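Local structure of TetR transcriptional regulator (Chloroflexus aurantiacus, 3QBM) at residues T83-L88 with H183-L188; H79-I84 with T190-Q195. The protein probably binds DNA through an N-terminal helix-turn-helix and regulates transcription as a member of the TetR family. One frame throughout, in Å; residues are numbered along the deposited sequence.

Contact 1: residues T83-L88 with H183-L188; sequences TIIAFL and HAYTHL
Y185 lies across I85 and L88, and its ring and L88 carry most of the contact between the two segments. The two helical segments run almost antiparallel, at 165°, with their axes 10.1 Å apart, a gap spanned here by I85, L88, Y185 and L188. The CG of Y185 is turned anti to the backbone N (chi1 174°), which swings the ring out alongside the neighbouring helix. CD1 is 3.6 Å from L88 CB, which approaches obliquely, while the carbonyl carbon of L88 lies at the ring edge, in plane. Farther along, Y185 CE1 comes within 3.8 Å of I85 O, again near the plane. At the tip the hydroxyl OH reaches I85 CG2 at 3.3 Å, the tyrosine and the isoleucine crossing at about a right angle.

L88 can be followed outward in the same way. Its CB meets the tyrosine; farther out, CD1 presses on L188 CB at 3.6 Å, while CD2 approaches L188 CD1 at 3.9 Å. The leucines cross nearly perpendicularly, and I161 of helix 154-175 also touches L88.

R92 also makes a cation-pi contact with the Y185 ring; H187, on the same helix as Y185, meets H187 of the second subunit. With alanine at Y185, I85 CG2 and L88 CB would probably lose their cover and R92 its aromatic partner, opening a gap between the helices. Between the two segments themselves the contact is mainly apolar, with the tyrosine hydroxyl and the I85 carbonyl oxygen in van der Waals contact, so shape more than directional bonding sets the pairing.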
loop_
_atom_site.group_PDB
_atom_site.type_symbol
_atom_site.label_atom_id
_atom_site.label_comp_id
_atom_site.label_asym_id
_atom_site.label_seq_id
_atom_site.Cartn_x
_atom_site.Cartn_y
_atom_site.Cartn_z
ATOM N N THR A 83 -11.106 -7.334 20.986
ATOM C CA THR A 83 -10.083 -8.038 20.253
ATOM C C THR A 83 -9.942 -7.535 18.821
ATOM O O THR A 83 -8.825 -7.328 18.319
ATOM C CB THR A 83 -10.356 -9.567 20.218
ATOM O OG1 THR A 83 -10.702 -10.011 21.535
ATOM C CG2 THR A 83 -9.125 -10.270 19.692
ATOM N N ILE A 84 -11.067 -7.259 18.171
ATOM C CA ILE A 84 -11.003 -6.752 16.800
ATOM C C ILE A 84 -10.373 -5.333 16.776
ATOM O O ILE A 84 -9.551 -5.027 15.931
ATOM C CB ILE A 84 -12.371 -6.772 16.099
ATOM C CG1 ILE A 84 -12.788 -8.222 15.847
ATOM C CG2 ILE A 84 -12.257 -6.097 14.748
ATOM C CD1 ILE A 84 -14.302 -8.412 15.553
ATOM N N ILE A 85 -10.739 -4.506 17.729
ATOM C CA ILE A 85 -10.163 -3.159 17.822
ATOM C C ILE A 85 -8.638 -3.237 18.172
ATOM O O ILE A 85 -7.851 -2.429 17.722
ATOM C CB ILE A 85 -10.999 -2.307 18.824
ATOM C CG1 ILE A 85 -12.383 -2.051 18.261
ATOM C CG2 ILE A 85 -10.278 -0.986 19.168
ATOM C CD1 ILE A 85 -13.295 -1.222 19.139
ATOM N N ALA A 86 -8.220 -4.256 18.906
ATOM C CA ALA A 86 -6.800 -4.434 19.236
ATOM C C ALA A 86 -6.026 -4.769 17.969
ATOM O O ALA A 86 -4.851 -4.429 17.845
ATOM C CB ALA A 86 -6.618 -5.518 20.299
ATOM N N PHE A 87 -6.680 -5.439 17.018
ATOM C CA PHE A 87 -6.066 -5.664 15.684
ATOM C C PHE A 87 -5.755 -4.322 14.984
ATOM O O PHE A 87 -4.653 -4.131 14.441
ATOM C CB PHE A 87 -6.992 -6.541 14.849
ATOM C CG PHE A 87 -6.436 -6.959 13.527
ATOM C CD1 PHE A 87 -6.599 -6.148 12.402
ATOM C CD2 PHE A 87 -5.778 -8.167 13.391
ATOM C CE1 PHE A 87 -6.107 -6.533 11.148
ATOM C CE2 PHE A 87 -5.274 -8.557 12.120
ATOM C CZ PHE A 87 -5.452 -7.747 11.024
ATOM N N LEU A 88 -6.696 -3.383 15.040
ATOM C CA LEU A 88 -6.463 -2.026 14.562
ATOM C C LEU A 88 -5.310 -1.380 15.337
ATOM O O LEU A 88 -4.430 -0.737 14.728
ATOM C CB LEU A 88 -7.708 -1.132 14.688
ATOM C CG LEU A 88 -9.071 -1.652 14.252
ATOM C CD1 LEU A 88 -10.187 -0.650 14.534
ATOM C CD2 LEU A 88 -9.046 -2.026 12.768
ATOM N N HIS A 183 -6.311 8.563 12.518
ATOM C CA HIS A 183 -7.629 8.748 11.911
ATOM C C HIS A 183 -8.283 7.439 11.499
ATOM O O HIS A 183 -9.424 7.224 11.807
ATOM C CB HIS A 183 -7.592 9.605 10.655
ATOM C CG HIS A 183 -7.293 11.047 10.889
ATOM N ND1 HIS A 183 -7.633 11.705 12.049
ATOM C CD2 HIS A 183 -6.753 11.982 10.068
ATOM C CE1 HIS A 183 -7.290 12.981 11.947
ATOM N NE2 HIS A 183 -6.749 13.174 10.757
ATOM N N ALA A 184 -7.522 6.567 10.824
ATOM C CA ALA A 184 -8.003 5.259 10.378
ATOM C C ALA A 184 -8.433 4.449 11.581
ATOM O O ALA A 184 -9.537 3.885 11.607
ATOM C CB ALA A 184 -6.912 4.543 9.600
ATOM N N TYR A 185 -7.562 4.364 12.591
ATOM C CA TYR A 185 -7.924 3.665 13.804
ATOM C C TYR A 185 -9.272 4.166 14.373
ATOM O O TYR A 185 -10.192 3.388 14.619
ATOM C CB TYR A 185 -6.821 3.813 14.847
ATOM C CG TYR A 185 -7.217 3.233 16.173
ATOM C CD1 TYR A 185 -6.970 1.917 16.472
ATOM C CD2 TYR A 185 -7.857 4.017 17.129
ATOM C CE1 TYR A 185 -7.363 1.368 17.692
ATOM C CE2 TYR A 185 -8.279 3.487 18.320
ATOM C CZ TYR A 185 -8.012 2.167 18.616
ATOM O OH TYR A 185 -8.409 1.628 19.810
ATOM N N THR A 186 -9.369 5.477 14.592
ATOM C CA THR A 186 -10.560 6.083 15.212
ATOM C C THR A 186 -11.805 5.821 14.366
ATOM O O THR A 186 -12.847 5.446 14.865
ATOM C CB THR A 186 -10.314 7.589 15.458
ATOM O OG1 THR A 186 -9.276 7.708 16.431
ATOM C CG2 THR A 186 -11.581 8.370 15.895
ATOM N N HIS A 187 -11.671 6.009 13.065
ATOM C CA HIS A 187 -12.799 5.753 12.188
ATOM C C HIS A 187 -13.317 4.324 12.325
ATOM O O HIS A 187 -14.502 4.114 12.537
ATOM C CB HIS A 187 -12.403 5.937 10.740
ATOM C CG HIS A 187 -13.492 5.560 9.808
ATOM N ND1 HIS A 187 -14.643 6.309 9.693
ATOM C CD2 HIS A 187 -13.613 4.531 8.934
ATOM C CE1 HIS A 187 -15.440 5.726 8.809
ATOM N NE2 HIS A 187 -14.823 4.670 8.310
ATOM N N LEU A 188 -12.434 3.349 12.214
ATOM C CA LEU A 188 -12.849 1.951 12.302
ATOM C C LEU A 188 -13.298 1.523 13.700
ATOM O O LEU A 188 -14.251 0.769 13.837
ATOM C CB LEU A 188 -11.779 1.008 11.740
ATOM C CG LEU A 188 -11.628 1.061 10.200
ATOM C CD1 LEU A 188 -10.438 0.178 9.819
ATOM C CD2 LEU A 188 -12.917 0.704 9.418
#

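Contact 2: residues H79-I84 with T190-Q195; sequences HTVDTI and TYITQQ
The start of helix 80-92, in the all-helical C-terminal domain of this TetR-family protein, meets the last turns of helix 179-196 through V81, I84 and I192. I192 serves both partners, one with each of its branches. Its CG2 touches V81 CG1 at 3.8 Å, the two side chains lying side by side and pointing opposite ways, and its CD1 reaches I84 CG2 at 3.9 Å. In I192 the CG1 branch stands anti to the carbonyl carbon (chi1 -69°), which sends CD1 toward I84 while CG2 is left to face the valine.

The helix that carries V81 and I84 begins with a histidine N-cap: ND1 of H79 accepts from V81 N at 3.0 Å, with an N-H...N angle of 151° and the donor only 12° out of the ring plane. The bond satisfies an amide of the first turn and fixes the rotation of the imidazole, whose NE2 is in turn hydrogen-bonded to A199 O, at the C-terminal residue. I161 of helix 154-175 packs on both I84 and I192, and L138 and V139 of helix 118-144 also touch I84.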
loop_
_atom_site.group_PDB
_atom_site.type_symbol
_atom_site.label_atom_id
_atom_site.label_comp_id
_atom_site.label_asym_id
_atom_site.label_seq_id
_atom_site.Cartn_x
_atom_site.Cartn_y
_atom_site.Cartn_z
ATOM N N HIS A 79 -13.804 -9.367 25.366
ATOM C CA HIS A 79 -14.923 -9.149 24.429
ATOM C C HIS A 79 -14.352 -9.174 23.023
ATOM O O HIS A 79 -13.239 -8.659 22.773
ATOM C CB HIS A 79 -15.537 -7.796 24.721
ATOM C CG HIS A 79 -16.852 -7.540 24.075
ATOM N ND1 HIS A 79 -16.971 -7.235 22.740
ATOM C CD2 HIS A 79 -18.092 -7.429 24.602
ATOM C CE1 HIS A 79 -18.233 -6.981 22.463
ATOM N NE2 HIS A 79 -18.936 -7.106 23.573
ATOM N N THR A 80 -15.090 -9.802 22.102
ATOM C CA THR A 80 -14.604 -10.005 20.746
ATOM C C THR A 80 -14.414 -8.698 19.993
ATOM O O THR A 80 -13.570 -8.602 19.110
ATOM C CB THR A 80 -15.537 -10.916 19.894
ATOM O OG1 THR A 80 -16.867 -10.395 19.910
ATOM C CG2 THR A 80 -15.496 -12.405 20.405
ATOM N N VAL A 81 -15.210 -7.691 20.324
ATOM C CA VAL A 81 -15.025 -6.394 19.712
ATOM C C VAL A 81 -13.723 -5.743 20.190
ATOM O O VAL A 81 -12.991 -5.142 19.377
ATOM C CB VAL A 81 -16.272 -5.522 19.874
ATOM C CG1 VAL A 81 -16.037 -4.037 19.457
ATOM C CG2 VAL A 81 -17.434 -6.139 19.028
ATOM N N ASP A 82 -13.419 -5.888 21.477
ATOM C CA ASP A 82 -12.148 -5.396 22.021
ATOM C C ASP A 82 -11.004 -6.034 21.260
ATOM O O ASP A 82 -10.028 -5.367 20.944
ATOM C CB ASP A 82 -12.013 -5.680 23.519
ATOM C CG ASP A 82 -13.022 -4.908 24.372
ATOM O OD1 ASP A 82 -13.708 -4.022 23.870
ATOM O OD2 ASP A 82 -13.127 -5.210 25.557
ATOM N N THR A 83 -11.106 -7.334 20.986
ATOM C CA THR A 83 -10.083 -8.038 20.253
ATOM C C THR A 83 -9.942 -7.535 18.821
ATOM O O THR A 83 -8.825 -7.328 18.319
ATOM C CB THR A 83 -10.356 -9.567 20.218
ATOM O OG1 THR A 83 -10.702 -10.011 21.535
ATOM C CG2 THR A 83 -9.125 -10.270 19.692
ATOM N N ILE A 84 -11.067 -7.259 18.171
ATOM C CA ILE A 84 -11.003 -6.752 16.800
ATOM C C ILE A 84 -10.373 -5.333 16.776
ATOM O O ILE A 84 -9.551 -5.027 15.931
ATOM C CB ILE A 84 -12.371 -6.772 16.099
ATOM C CG1 ILE A 84 -12.788 -8.222 15.847
ATOM C CG2 ILE A 84 -12.257 -6.097 14.748
ATOM C CD1 ILE A 84 -14.302 -8.412 15.553
ATOM N N THR A 190 -14.706 3.376 15.857
ATOM C CA THR A 190 -15.986 4.026 16.060
ATOM C C THR A 190 -17.045 3.286 15.237
ATOM O O THR A 190 -18.122 2.940 15.752
ATOM C CB THR A 190 -15.911 5.523 15.711
ATOM O OG1 THR A 190 -14.948 6.155 16.560
ATOM C CG2 THR A 190 -17.262 6.176 15.920
ATOM N N TYR A 191 -16.723 2.977 13.982
ATOM C CA TYR A 191 -17.650 2.242 13.111
ATOM C C TYR A 191 -18.006 0.873 13.710
ATOM O O TYR A 191 -19.179 0.506 13.802
ATOM C CB TYR A 191 -17.044 2.080 11.719
ATOM C CG TYR A 191 -17.695 1.016 10.888
ATOM C CD1 TYR A 191 -19.003 1.191 10.389
ATOM C CD2 TYR A 191 -17.008 -0.166 10.533
ATOM C CE1 TYR A 191 -19.600 0.198 9.594
ATOM C CE2 TYR A 191 -17.603 -1.139 9.747
ATOM C CZ TYR A 191 -18.904 -0.951 9.287
ATOM O OH TYR A 191 -19.503 -1.915 8.493
ATOM N N ILE A 192 -16.989 0.147 14.149
ATOM C CA ILE A 192 -17.183 -1.186 14.756
ATOM C C ILE A 192 -17.987 -1.083 16.061
ATOM O O ILE A 192 -18.951 -1.825 16.294
ATOM C CB ILE A 192 -15.829 -1.899 14.929
ATOM C CG1 ILE A 192 -15.249 -2.278 13.577
ATOM C CG2 ILE A 192 -15.979 -3.154 15.792
ATOM C CD1 ILE A 192 -13.768 -2.621 13.674
ATOM N N THR A 193 -17.653 -0.129 16.909
ATOM C CA THR A 193 -18.387 0.019 18.164
ATOM C C THR A 193 -19.861 0.419 17.952
ATOM O O THR A 193 -20.772 -0.064 18.660
ATOM C CB THR A 193 -17.707 1.085 19.025
ATOM O OG1 THR A 193 -16.378 0.651 19.307
ATOM C CG2 THR A 193 -18.472 1.320 20.331
ATOM N N GLN A 194 -20.107 1.249 16.938
ATOM C CA GLN A 194 -21.443 1.773 16.684
ATOM C C GLN A 194 -22.330 0.845 15.864
ATOM O O GLN A 194 -23.528 0.758 16.115
ATOM C CB GLN A 194 -21.373 3.151 15.990
ATOM C CG GLN A 194 -20.818 4.248 16.878
ATOM C CD GLN A 194 -20.800 5.611 16.213
ATOM O OE1 GLN A 194 -20.976 5.734 14.997
ATOM N NE2 GLN A 194 -20.562 6.650 17.014
ATOM N N GLN A 195 -21.743 0.152 14.884
ATOM C CA GLN A 195 -22.512 -0.644 13.934
ATOM C C GLN A 195 -22.303 -2.153 13.910
ATOM O O GLN A 195 -23.118 -2.846 13.354
ATOM C CB GLN A 195 -22.275 -0.108 12.506
ATOM C CG GLN A 195 -22.562 1.391 12.362
ATOM C CD GLN A 195 -22.640 1.863 10.915
ATOM O OE1 GLN A 195 -23.228 1.190 10.065
ATOM N NE2 GLN A 195 -22.103 3.045 10.642
#

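Overall arrangement
Contact 1 and contact 2 are successive portions of one helix pair, helix 80-92 against helix 179-196, with their centres about 8 Å apart. Because the helices run in nearly opposite directions, moving back from L88 to V81 on the first means moving forward from Y185 to I192 on the second. The two meet at a seam, where I85 CD1 packs on T193 OG1 at 3.6 Å and L88 CD1 lies 4.2 Å from I192 CD1; I161 touches residues of both. Contact 2 is the more buried. Both lie away from the magnesium site at I111 and D114, although the side chain of I85 comes within about 4 Å of a bound PEG fragment, probably from the crystallisation liquor.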